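PDB 1URU: amphiphysin from Drosophila melanogaster, which probably senses and binds curved membranes during endocytosis through its dimeric, coiled-coil BAR domain. Local coordinates for residues Y182-L185 and N186-H190; V135-R138 and N139-I143; V31-A35 and D36-D40; G147-H150 and S151-L155. One frame throughout, in Å; residues are numbered along the deposited sequence.

Contact 1 (Y182-L185 and N186-H190); sequences YEIL and NTELH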
loop_
_atom_site.group_PDB
_atom_site.type_symbol
_atom_site.label_atom_id
_atom_site.label_comp_id
_atom_site.label_asym_id
_atom_site.label_seq_id
_atom_site.Cartn_x
_atom_site.Cartn_y
_atom_site.Cartn_z
ATOM N N TYR A 182 -7.099 50.454 -9.315
ATOM C CA TYR A 182 -6.089 49.606 -9.949
ATOM C C TYR A 182 -4.725 49.720 -9.247
ATOM O O TYR A 182 -4.061 48.710 -9.019
ATOM C CB TYR A 182 -5.923 49.975 -11.427
ATOM C CG TYR A 182 -4.697 49.336 -12.021
ATOM C CD1 TYR A 182 -4.632 47.962 -12.186
ATOM C CD2 TYR A 182 -3.577 50.090 -12.367
ATOM C CE1 TYR A 182 -3.506 47.365 -12.706
ATOM C CE2 TYR A 182 -2.448 49.493 -12.887
ATOM C CZ TYR A 182 -2.424 48.132 -13.048
ATOM O OH TYR A 182 -1.326 47.498 -13.552
ATOM N N GLU A 183 -4.323 50.963 -8.948
ATOM C CA GLU A 183 -3.058 51.299 -8.274
ATOM C C GLU A 183 -2.897 50.456 -7.017
ATOM O O GLU A 183 -1.892 49.785 -6.851
ATOM C CB GLU A 183 -2.986 52.798 -7.882
ATOM C CG GLU A 183 -2.401 53.789 -8.902
ATOM C CD GLU A 183 -2.469 55.258 -8.420
ATOM O OE1 GLU A 183 -2.816 55.469 -7.220
ATOM O OE2 GLU A 183 -2.180 56.203 -9.224
ATOM N N ILE A 184 -3.887 50.473 -6.133
ATOM C CA ILE A 184 -3.754 49.758 -4.854
ATOM C C ILE A 184 -3.586 48.257 -5.089
ATOM O O ILE A 184 -2.742 47.637 -4.452
ATOM C CB ILE A 184 -4.909 50.071 -3.842
ATOM C CG1 ILE A 184 -4.662 49.386 -2.486
ATOM C CG2 ILE A 184 -6.259 49.583 -4.350
ATOM C CD1 ILE A 184 -3.267 49.666 -1.797
ATOM N N LEU A 185 -4.357 47.698 -6.018
ATOM C CA LEU A 185 -4.303 46.269 -6.321
ATOM C C LEU A 185 -2.963 45.866 -6.939
ATOM O O LEU A 185 -2.309 44.974 -6.434
ATOM C CB LEU A 185 -5.422 45.881 -7.290
ATOM C CG LEU A 185 -6.618 45.044 -6.834
ATOM C CD1 LEU A 185 -7.097 44.206 -8.005
ATOM C CD2 LEU A 185 -6.319 44.149 -5.634
ATOM N N ASN A 186 -2.577 46.503 -8.042
ATOM C CA ASN A 186 -1.273 46.286 -8.675
ATOM C C ASN A 186 -0.100 46.359 -7.703
ATOM O O ASN A 186 0.828 45.538 -7.773
ATOM C CB ASN A 186 -1.035 47.314 -9.780
ATOM C CG ASN A 186 0.283 47.093 -10.497
ATOM O OD1 ASN A 186 0.524 46.020 -10.992
ATOM N ND2 ASN A 186 1.135 48.117 -10.549
ATOM N N THR A 187 -0.150 47.340 -6.801
ATOM C CA THR A 187 0.922 47.549 -5.825
ATOM C C THR A 187 0.970 46.404 -4.817
ATOM O O THR A 187 2.053 45.906 -4.473
ATOM C CB THR A 187 0.748 48.914 -5.121
ATOM O OG1 THR A 187 1.262 49.948 -5.968
ATOM C CG2 THR A 187 1.603 49.023 -3.863
ATOM N N GLU A 188 -0.214 45.996 -4.361
ATOM C CA GLU A 188 -0.351 44.897 -3.418
ATOM C C GLU A 188 0.156 43.592 -4.027
ATOM O O GLU A 188 0.798 42.800 -3.350
ATOM C CB GLU A 188 -1.804 44.732 -2.986
ATOM C CG GLU A 188 -2.189 45.591 -1.796
ATOM C CD GLU A 188 -3.688 45.583 -1.528
ATOM O OE1 GLU A 188 -4.361 44.589 -1.903
ATOM O OE2 GLU A 188 -4.196 46.569 -0.934
ATOM N N LEU A 189 -0.124 43.375 -5.305
ATOM C CA LEU A 189 0.309 42.161 -5.968
ATOM C C LEU A 189 1.826 42.147 -6.252
ATOM O O LEU A 189 2.468 41.078 -6.283
ATOM C CB LEU A 189 -0.501 41.943 -7.254
ATOM C CG LEU A 189 -1.807 41.098 -7.183
ATOM C CD1 LEU A 189 -2.132 40.513 -5.793
ATOM C CD2 LEU A 189 -2.977 41.871 -7.698
ATOM N N HIS A 190 2.403 43.329 -6.451
ATOM C CA HIS A 190 3.834 43.430 -6.699
ATOM C C HIS A 190 4.655 43.025 -5.477
ATOM O O HIS A 190 5.777 42.581 -5.627
ATOM C CB HIS A 190 4.193 44.835 -7.180
ATOM C CG HIS A 190 4.274 44.939 -8.660
ATOM N ND1 HIS A 190 5.273 44.328 -9.385
ATOM C CD2 HIS A 190 3.461 45.537 -9.560
ATOM C CE1 HIS A 190 5.076 44.563 -10.669
ATOM N NE2 HIS A 190 3.978 45.283 -10.804
#

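Contact 2 (V135-R138 and N139-I143); sequences VEKR and NRKLI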
loop_
_atom_site.group_PDB
_atom_site.type_symbol
_atom_site.label_atom_id
_atom_site.label_comp_id
_atom_site.label_asym_id
_atom_site.label_seq_id
_atom_site.Cartn_x
_atom_site.Cartn_y
_atom_site.Cartn_z
ATOM N N VAL A 135 -5.507 38.177 -8.679
ATOM C CA VAL A 135 -4.792 38.559 -9.882
ATOM C C VAL A 135 -5.740 38.860 -11.036
ATOM O O VAL A 135 -5.519 39.810 -11.776
ATOM C CB VAL A 135 -3.833 37.483 -10.319
ATOM C CG1 VAL A 135 -3.369 37.729 -11.747
ATOM C CG2 VAL A 135 -2.647 37.424 -9.361
ATOM N N GLU A 136 -6.779 38.040 -11.190
ATOM C CA GLU A 136 -7.805 38.229 -12.220
ATOM C C GLU A 136 -8.612 39.503 -11.934
ATOM O O GLU A 136 -9.150 40.112 -12.843
ATOM C CB GLU A 136 -8.720 36.984 -12.313
ATOM C CG GLU A 136 -8.065 35.816 -13.049
ATOM C CD GLU A 136 -8.662 34.430 -12.758
ATOM O OE1 GLU A 136 -8.948 34.093 -11.594
ATOM O OE2 GLU A 136 -8.802 33.635 -13.715
ATOM N N LYS A 137 -8.684 39.909 -10.670
ATOM C CA LYS A 137 -9.255 41.212 -10.334
ATOM C C LYS A 137 -8.333 42.361 -10.749
ATOM O O LYS A 137 -8.805 43.385 -11.175
ATOM C CB LYS A 137 -9.567 41.319 -8.845
ATOM C CG LYS A 137 -10.547 42.423 -8.522
ATOM C CD LYS A 137 -10.816 42.525 -7.007
ATOM C CE LYS A 137 -10.953 43.992 -6.536
ATOM N NZ LYS A 137 -10.475 44.183 -5.127
ATOM N N ARG A 138 -7.023 42.205 -10.624
ATOM C CA ARG A 138 -6.102 43.252 -11.062
ATOM C C ARG A 138 -6.184 43.383 -12.570
ATOM O O ARG A 138 -6.379 44.484 -13.066
ATOM C CB ARG A 138 -4.664 42.965 -10.614
ATOM C CG ARG A 138 -3.601 43.922 -11.152
ATOM C CD ARG A 138 -2.976 43.497 -12.476
ATOM N NE ARG A 138 -1.662 44.094 -12.651
ATOM C CZ ARG A 138 -1.014 44.209 -13.813
ATOM N NH1 ARG A 138 -1.545 43.761 -14.949
ATOM N NH2 ARG A 138 0.198 44.769 -13.841
ATOM N N ASN A 139 -6.057 42.266 -13.288
ATOM C CA ASN A 139 -6.109 42.253 -14.754
ATOM C C ASN A 139 -7.420 42.855 -15.261
ATOM O O ASN A 139 -7.445 43.542 -16.266
ATOM C CB ASN A 139 -5.910 40.830 -15.316
ATOM C CG ASN A 139 -4.547 40.203 -14.914
ATOM O OD1 ASN A 139 -3.746 40.822 -14.226
ATOM N ND2 ASN A 139 -4.306 38.966 -15.338
ATOM N N ARG A 140 -8.505 42.639 -14.543
ATOM C CA ARG A 140 -9.805 43.160 -14.957
ATOM C C ARG A 140 -9.849 44.690 -14.769
ATOM O O ARG A 140 -10.132 45.433 -15.706
ATOM C CB ARG A 140 -10.879 42.445 -14.131
ATOM C CG ARG A 140 -12.329 42.752 -14.439
ATOM C CD ARG A 140 -13.286 41.927 -13.576
ATOM N NE ARG A 140 -12.833 40.528 -13.500
ATOM C CZ ARG A 140 -12.613 39.824 -12.373
ATOM N NH1 ARG A 140 -12.806 40.365 -11.165
ATOM N NH2 ARG A 140 -12.196 38.553 -12.461
ATOM N N LYS A 141 -9.519 45.140 -13.560
ATOM C CA LYS A 141 -9.434 46.559 -13.221
ATOM C C LYS A 141 -8.483 47.351 -14.155
ATOM O O LYS A 141 -8.640 48.574 -14.307
ATOM C CB LYS A 141 -8.978 46.744 -11.755
ATOM C CG LYS A 141 -9.794 45.988 -10.681
ATOM C CD LYS A 141 -10.844 46.844 -9.969
ATOM C CE LYS A 141 -12.268 46.253 -10.076
ATOM N NZ LYS A 141 -13.294 47.311 -10.349
ATOM N N LEU A 142 -7.509 46.662 -14.757
ATOM C CA LEU A 142 -6.563 47.284 -15.675
ATOM C C LEU A 142 -7.216 47.563 -17.037
ATOM O O LEU A 142 -7.140 48.685 -17.515
ATOM C CB LEU A 142 -5.293 46.429 -15.840
ATOM C CG LEU A 142 -4.194 46.857 -16.843
ATOM C CD1 LEU A 142 -3.737 48.267 -16.622
ATOM C CD2 LEU A 142 -2.979 45.945 -16.792
ATOM N N ILE A 143 -7.873 46.580 -17.661
ATOM C CA ILE A 143 -8.545 46.836 -18.961
ATOM C C ILE A 143 -9.780 47.768 -18.866
ATOM O O ILE A 143 -10.260 48.260 -19.889
ATOM C CB ILE A 143 -8.957 45.525 -19.702
ATOM C CG1 ILE A 143 -10.257 44.960 -19.085
ATOM C CG2 ILE A 143 -7.760 44.537 -19.785
ATOM C CD1 ILE A 143 -10.593 43.532 -19.464
#

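Contact 3 (V31-A35 and D36-D40); sequences VDRTA and DEIFD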
loop_
_atom_site.group_PDB
_atom_site.type_symbol
_atom_site.label_atom_id
_atom_site.label_comp_id
_atom_site.label_asym_id
_atom_site.label_seq_id
_atom_site.Cartn_x
_atom_site.Cartn_y
_atom_site.Cartn_z
ATOM N N VAL A 31 17.443 43.362 -15.814
ATOM C CA VAL A 31 17.291 44.693 -15.230
ATOM C C VAL A 31 16.673 45.764 -16.120
ATOM O O VAL A 31 16.438 46.853 -15.636
ATOM C CB VAL A 31 18.629 45.232 -14.705
ATOM C CG1 VAL A 31 19.196 44.321 -13.612
ATOM C CG2 VAL A 31 19.630 45.415 -15.857
ATOM N N ASP A 32 16.394 45.477 -17.389
ATOM C CA ASP A 32 15.713 46.454 -18.263
ATOM C C ASP A 32 14.184 46.283 -18.398
ATOM O O ASP A 32 13.563 46.950 -19.235
ATOM C CB ASP A 32 16.383 46.537 -19.642
ATOM C CG ASP A 32 16.249 45.263 -20.475
ATOM O OD1 ASP A 32 16.104 45.442 -21.707
ATOM O OD2 ASP A 32 16.296 44.074 -20.042
ATOM N N ARG A 33 13.590 45.447 -17.534
ATOM C CA ARG A 33 12.145 45.188 -17.567
ATOM C C ARG A 33 11.343 46.406 -17.122
ATOM O O ARG A 33 11.805 47.220 -16.319
ATOM C CB ARG A 33 11.691 43.980 -16.704
ATOM C CG ARG A 33 12.730 42.959 -16.275
ATOM C CD ARG A 33 12.292 41.481 -16.262
ATOM N NE ARG A 33 11.829 40.900 -14.982
ATOM C CZ ARG A 33 12.499 40.849 -13.821
ATOM N NH1 ARG A 33 13.706 41.384 -13.663
ATOM N NH2 ARG A 33 11.937 40.256 -12.782
ATOM N N THR A 34 10.133 46.517 -17.662
ATOM C CA THR A 34 9.155 47.494 -17.197
ATOM C C THR A 34 8.528 46.891 -15.964
ATOM O O THR A 34 8.789 45.733 -15.668
ATOM C CB THR A 34 8.080 47.748 -18.245
ATOM O OG1 THR A 34 7.399 46.527 -18.528
ATOM C CG2 THR A 34 8.681 48.211 -19.607
ATOM N N ALA A 35 7.712 47.664 -15.245
ATOM C CA ALA A 35 6.991 47.156 -14.068
ATOM C C ALA A 35 6.003 46.048 -14.451
ATOM O O ALA A 35 5.871 45.051 -13.740
ATOM C CB ALA A 35 6.278 48.262 -13.369
ATOM N N ASP A 36 5.341 46.215 -15.591
ATOM C CA ASP A 36 4.429 45.200 -16.115
ATOM C C ASP A 36 5.089 43.875 -16.512
ATOM O O ASP A 36 4.507 42.806 -16.292
ATOM C CB ASP A 36 3.640 45.754 -17.298
ATOM C CG ASP A 36 2.706 46.849 -16.881
ATOM O OD1 ASP A 36 2.326 46.837 -15.687
ATOM O OD2 ASP A 36 2.339 47.774 -17.652
ATOM N N GLU A 37 6.284 43.946 -17.083
ATOM C CA GLU A 37 7.021 42.748 -17.472
ATOM C C GLU A 37 7.493 42.018 -16.219
ATOM O O GLU A 37 7.474 40.799 -16.168
ATOM C CB GLU A 37 8.194 43.098 -18.402
ATOM C CG GLU A 37 7.779 43.644 -19.783
ATOM C CD GLU A 37 8.962 43.944 -20.697
ATOM O OE1 GLU A 37 10.005 44.447 -20.215
ATOM O OE2 GLU A 37 8.865 43.665 -21.915
ATOM N N ILE A 38 7.883 42.769 -15.195
ATOM C CA ILE A 38 8.186 42.191 -13.879
ATOM C C ILE A 38 6.965 41.482 -13.308
ATOM O O ILE A 38 7.095 40.440 -12.697
ATOM C CB ILE A 38 8.680 43.307 -12.888
ATOM C CG1 ILE A 38 10.158 43.605 -13.113
ATOM C CG2 ILE A 38 8.435 42.951 -11.418
ATOM C CD1 ILE A 38 10.522 45.058 -12.910
ATOM N N PHE A 39 5.783 42.072 -13.472
ATOM C CA PHE A 39 4.559 41.505 -12.913
ATOM C C PHE A 39 4.290 40.177 -13.590
ATOM O O PHE A 39 3.931 39.210 -12.932
ATOM C CB PHE A 39 3.375 42.450 -13.146
ATOM C CG PHE A 39 2.084 41.977 -12.542
ATOM C CD1 PHE A 39 1.675 42.441 -11.305
ATOM C CD2 PHE A 39 1.263 41.092 -13.227
ATOM C CE1 PHE A 39 0.481 42.013 -10.746
ATOM C CE2 PHE A 39 0.059 40.653 -12.674
ATOM C CZ PHE A 39 -0.325 41.109 -11.430
ATOM N N ASP A 40 4.461 40.150 -14.914
ATOM C CA ASP A 40 4.251 38.959 -15.713
ATOM C C ASP A 40 5.131 37.835 -15.249
ATOM O O ASP A 40 4.694 36.712 -15.189
ATOM C CB ASP A 40 4.571 39.234 -17.175
ATOM C CG ASP A 40 3.342 39.539 -17.985
ATOM O OD1 ASP A 40 2.903 38.618 -18.726
ATOM O OD2 ASP A 40 2.750 40.644 -17.941
#

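Contact 4 (G147-H150 and S151-L155); sequences GQRH and SFQNL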
loop_
_atom_site.group_PDB
_atom_site.type_symbol
_atom_site.label_atom_id
_atom_site.label_comp_id
_atom_site.label_asym_id
_atom_site.label_seq_id
_atom_site.Cartn_x
_atom_site.Cartn_y
_atom_site.Cartn_z
ATOM N N GLY A 147 -9.497 51.236 -20.631
ATOM C CA GLY A 147 -10.713 51.378 -21.415
ATOM C C GLY A 147 -11.413 52.709 -21.197
ATOM O O GLY A 147 -12.299 53.067 -21.974
ATOM N N GLN A 148 -11.031 53.426 -20.134
ATOM C CA GLN A 148 -11.557 54.763 -19.823
ATOM C C GLN A 148 -10.558 55.883 -20.110
ATOM O O GLN A 148 -10.971 57.030 -20.255
ATOM C CB GLN A 148 -11.993 54.837 -18.364
ATOM C CG GLN A 148 -13.249 54.064 -18.097
ATOM C CD GLN A 148 -13.724 54.223 -16.682
ATOM O OE1 GLN A 148 -14.075 55.325 -16.266
ATOM N NE2 GLN A 148 -13.743 53.127 -15.931
ATOM N N ARG A 149 -9.263 55.549 -20.164
ATOM C CA ARG A 149 -8.215 56.475 -20.611
ATOM C C ARG A 149 -8.433 56.788 -22.085
ATOM O O ARG A 149 -8.470 57.945 -22.477
ATOM C CB ARG A 149 -6.812 55.879 -20.433
ATOM C CG ARG A 149 -6.123 56.246 -19.117
ATOM C CD ARG A 149 -4.883 57.157 -19.250
ATOM N NE ARG A 149 -4.933 58.318 -18.338
ATOM C CZ ARG A 149 -4.320 59.498 -18.539
ATOM N NH1 ARG A 149 -3.567 59.723 -19.621
ATOM N NH2 ARG A 149 -4.458 60.468 -17.635
ATOM N N HIS A 150 -8.546 55.733 -22.889
ATOM C CA HIS A 150 -9.010 55.815 -24.283
ATOM C C HIS A 150 -10.346 56.597 -24.373
ATOM O O HIS A 150 -10.380 57.684 -24.958
ATOM C CB HIS A 150 -9.081 54.381 -24.890
ATOM C CG HIS A 150 -10.025 54.216 -26.050
ATOM N ND1 HIS A 150 -10.334 55.232 -26.934
ATOM C CD2 HIS A 150 -10.711 53.127 -26.480
ATOM C CE1 HIS A 150 -11.188 54.785 -27.839
ATOM N NE2 HIS A 150 -11.432 53.511 -27.588
ATOM N N SER A 151 -11.414 56.067 -23.768
ATOM C CA SER A 151 -12.754 56.692 -23.800
ATOM C C SER A 151 -12.766 58.187 -23.421
ATOM O O SER A 151 -13.532 58.962 -24.001
ATOM C CB SER A 151 -13.723 55.916 -22.887
ATOM O OG SER A 151 -14.881 56.669 -22.570
ATOM N N PHE A 152 -11.911 58.579 -22.469
ATOM C CA PHE A 152 -11.873 59.944 -21.932
ATOM C C PHE A 152 -10.872 60.855 -22.685
ATOM O O PHE A 152 -10.971 62.084 -22.608
ATOM C CB PHE A 152 -11.562 59.915 -20.421
ATOM C CG PHE A 152 -11.497 61.283 -19.786
ATOM C CD1 PHE A 152 -12.656 61.914 -19.337
ATOM C CD2 PHE A 152 -10.278 61.950 -19.665
ATOM C CE1 PHE A 152 -12.597 63.176 -18.771
ATOM C CE2 PHE A 152 -10.216 63.206 -19.103
ATOM C CZ PHE A 152 -11.377 63.821 -18.657
ATOM N N GLN A 153 -9.920 60.261 -23.408
ATOM C CA GLN A 153 -9.010 61.024 -24.270
ATOM C C GLN A 153 -9.691 61.487 -25.566
ATOM O O GLN A 153 -9.373 62.570 -26.066
ATOM C CB GLN A 153 -7.746 60.220 -24.600
ATOM C CG GLN A 153 -6.646 60.378 -23.549
ATOM C CD GLN A 153 -5.431 59.496 -23.812
ATOM O OE1 GLN A 153 -5.548 58.413 -24.391
ATOM N NE2 GLN A 153 -4.262 59.960 -23.376
ATOM N N ASN A 154 -10.602 60.670 -26.108
ATOM C CA ASN A 154 -11.472 61.079 -27.231
ATOM C C ASN A 154 -12.858 61.601 -26.755
ATOM O O ASN A 154 -13.851 61.574 -27.492
ATOM C CB ASN A 154 -11.552 59.983 -28.344
ATOM C CG ASN A 154 -12.487 58.793 -28.005
ATOM O OD1 ASN A 154 -13.182 58.768 -26.985
ATOM N ND2 ASN A 154 -12.499 57.799 -28.895
ATOM N N LEU A 155 -12.893 62.042 -25.495
ATOM C CA LEU A 155 -13.908 62.951 -24.966
ATOM C C LEU A 155 -13.277 64.356 -24.894
ATOM O O LEU A 155 -13.932 65.347 -25.232
ATOM C CB LEU A 155 -14.373 62.477 -23.575
ATOM C CG LEU A 155 -15.800 62.775 -23.057
ATOM C CD1 LEU A 155 -16.074 64.267 -23.013
ATOM C CD2 LEU A 155 -16.895 62.058 -23.869
#

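Contact 1 (Y182-L185 and N186-H190)
Y182 and N186 meet one turn apart on helix 172-239, the last of the three long helices that make up the coiled coil of the BAR domain. The tightly packed side of this local i to i+4 contact is where the asparagine CB sits over one face of the phenol, 4.0 Å from the centroid of the Y182 ring, a CH-pi contact displaced toward the hydroxyl end. Both side chains leave the backbone in the same sense, with CG opposite the backbone N (chi1 168° for Y182 and -178° for N186), and the amide lies almost parallel to the ring, the two planes 12° apart. The polar end of N186 is engaged across the helix interface: its OD1 is hydrogen-bonded to R138 of helix 92-156. L185 and L189 belong to the same buried side, CD2 of L189 resting 3.4 Å from L185 O.

The other side of the helix is looser and more exposed. There T187 OG1 adds only a weak bond to E183 O beside the regular one from its backbone N. I184 and E188 cross at a slant, and the carboxylate, which forms a salt bridge with K134 through OE1, turns its other oxygen to the isoleucine: E188 OE2 lies 3.2 Å from I184 CG1.

Contact 2 (V135-R138 and N139-I143)
V135 O takes the shortest sound polar bond here, from N139 N at 2.9 Å, nearly straight at 174°, one of the regular i to i+4 links of helix 92-156 in the BAR-domain coiled coil. The two side chains lie side by side, pointing the same way, and V135 CG1 touches the amide of N139 at ND2, 3.9 Å away.

The buried side is dominated by R138. The bend at its chi2 (-90°) sends the guanidinium mainly outward from the helix, where it lies beside L142. On the way its CD passes 3.3 Å from N139 OD1, with the guanidinium and amide planes steeply inclined at 74°. R138 and L142 point the same way, and L142 CD2 packs against R138 NH1.

On the exposed flank R140 folds back over the preceding turn. The bend at its chi3 lays one face of the guanidinium over the E136 carbonyl, whose O is 3.4 Å from R140 NH2 but poorly aligned for a hydrogen bond; that oxygen instead accepts from R140 N at 3.1 Å. The E136 carboxylate is not in contact with this guanidinium: E136 OE1 stays 5.6 Å from R140 NH2.

R138 lies where the three helices meet: its strongest polar partner is N186 on helix 172-239, and its guanidinium makes a cation-pi contact with F39 of helix 35-84. Y182 and L189 of helix 172-239 also pack against it, while V135 touches L43 of helix 35-84.

Contact 3 (V31-A35 and D36-D40)
T34 and E37 form a capping box at the start of helix 35-84, the first long helix of the BAR-domain coiled coil, with T34 in the N-cap position. D36, in the first turn, brings its CB to 4.0 Å from T34 OG1.

E37 takes part in both bonds of the reciprocal pair, once through its N and once through its carboxylate. The backbone N donates to T34 OG1 at 3.2 Å, and the carboxylate reaches back so that E37 OE1 accepts from T34 N at 3.3 Å. The first of these depends on the threonine torsion (chi1 60°), which places OG1 between its own backbone N and carbonyl carbon, facing the helix start. The second is fairly straight, though the donor meets the oxygen on its anti side and 25° out of the carboxylate plane. Together they serve N-H groups at the helix start, which have no carbonyl a turn earlier within the helix.

I38 N begins the ordinary i to i+4 pattern by bonding to T34 O. Its side chain meets R33 at about a right angle, CG1 lying over one face of the guanidinium, 3.7 Å from R33 CZ. The arginine chain, bent at chi2 and chi3, runs forward beside the first turn, and its NE forms a salt bridge with D41.

F39 N bonds to A35 O, and its ring leaves this turn for the interior. There it faces helix 92-156, packs against N186, L189 and L193 of helix 172-239, and stands edge-to-face with H190 of that same helix.

Contact 4 (G147-H150 and S151-L155)
Q148 O and R149 O accept from F152 N and Q153 N, both at 2.9 Å, but the N-H groups approach at only about 135°, and H150 O is shared between N154 N at 3.2 Å and a weak bond from Q153 N, so the i to i+4 pattern is uneven near the end of helix 92-156.

Among the side chains, Q153 lies back over the preceding turn. Its aliphatic part rests on the R149 carbonyl, CG 3.2 Å from R149 O, and its amide then meets the arginine at a slant, the guanidinium and amide planes 62° apart. No hydrogen bond joins them: the nearest nitrogens, R149 NH1 and Q153 NE2, are 3.8 Å apart. H150 swings its ring alongside the next residue, with CG opposite the backbone N (chi1 156°), and the face of the imidazole covers S151 CA. S151 CB lies 3.3 Å from G147 O.

F152 and Q148 form the inward side of an otherwise largely exposed turn. The phenylalanine ring leads off from the helix, leaving mainly its CB beside the Q148 carbonyl. This places the contact at the far end of the antiparallel hairpin of helices 92-156 and 172-239: Q148 packs on L175 and A178, R149 on R179, and F152 on R172 as well as on T169 in the connecting loop.

How the contacts relate
From the N terminus, contact 3 comes first, where the chain enters helix 35-84; contacts 2 and 4 follow in order on helix 92-156, and contact 1 lies on helix 172-239. All four are local and run in series, so none nests within or crosses another, and none closes a long loop. Contacts 1, 2 and 3 nevertheless converge in space, with R138, N186 and F39 joining one helix each into a three-helix junction, to which D36 adds a long, weak ion pair with R138. Contact 4 stands apart, its centre about 18 Å from that of contact 2, further along the same helix toward the loop that leads into helix 172-239.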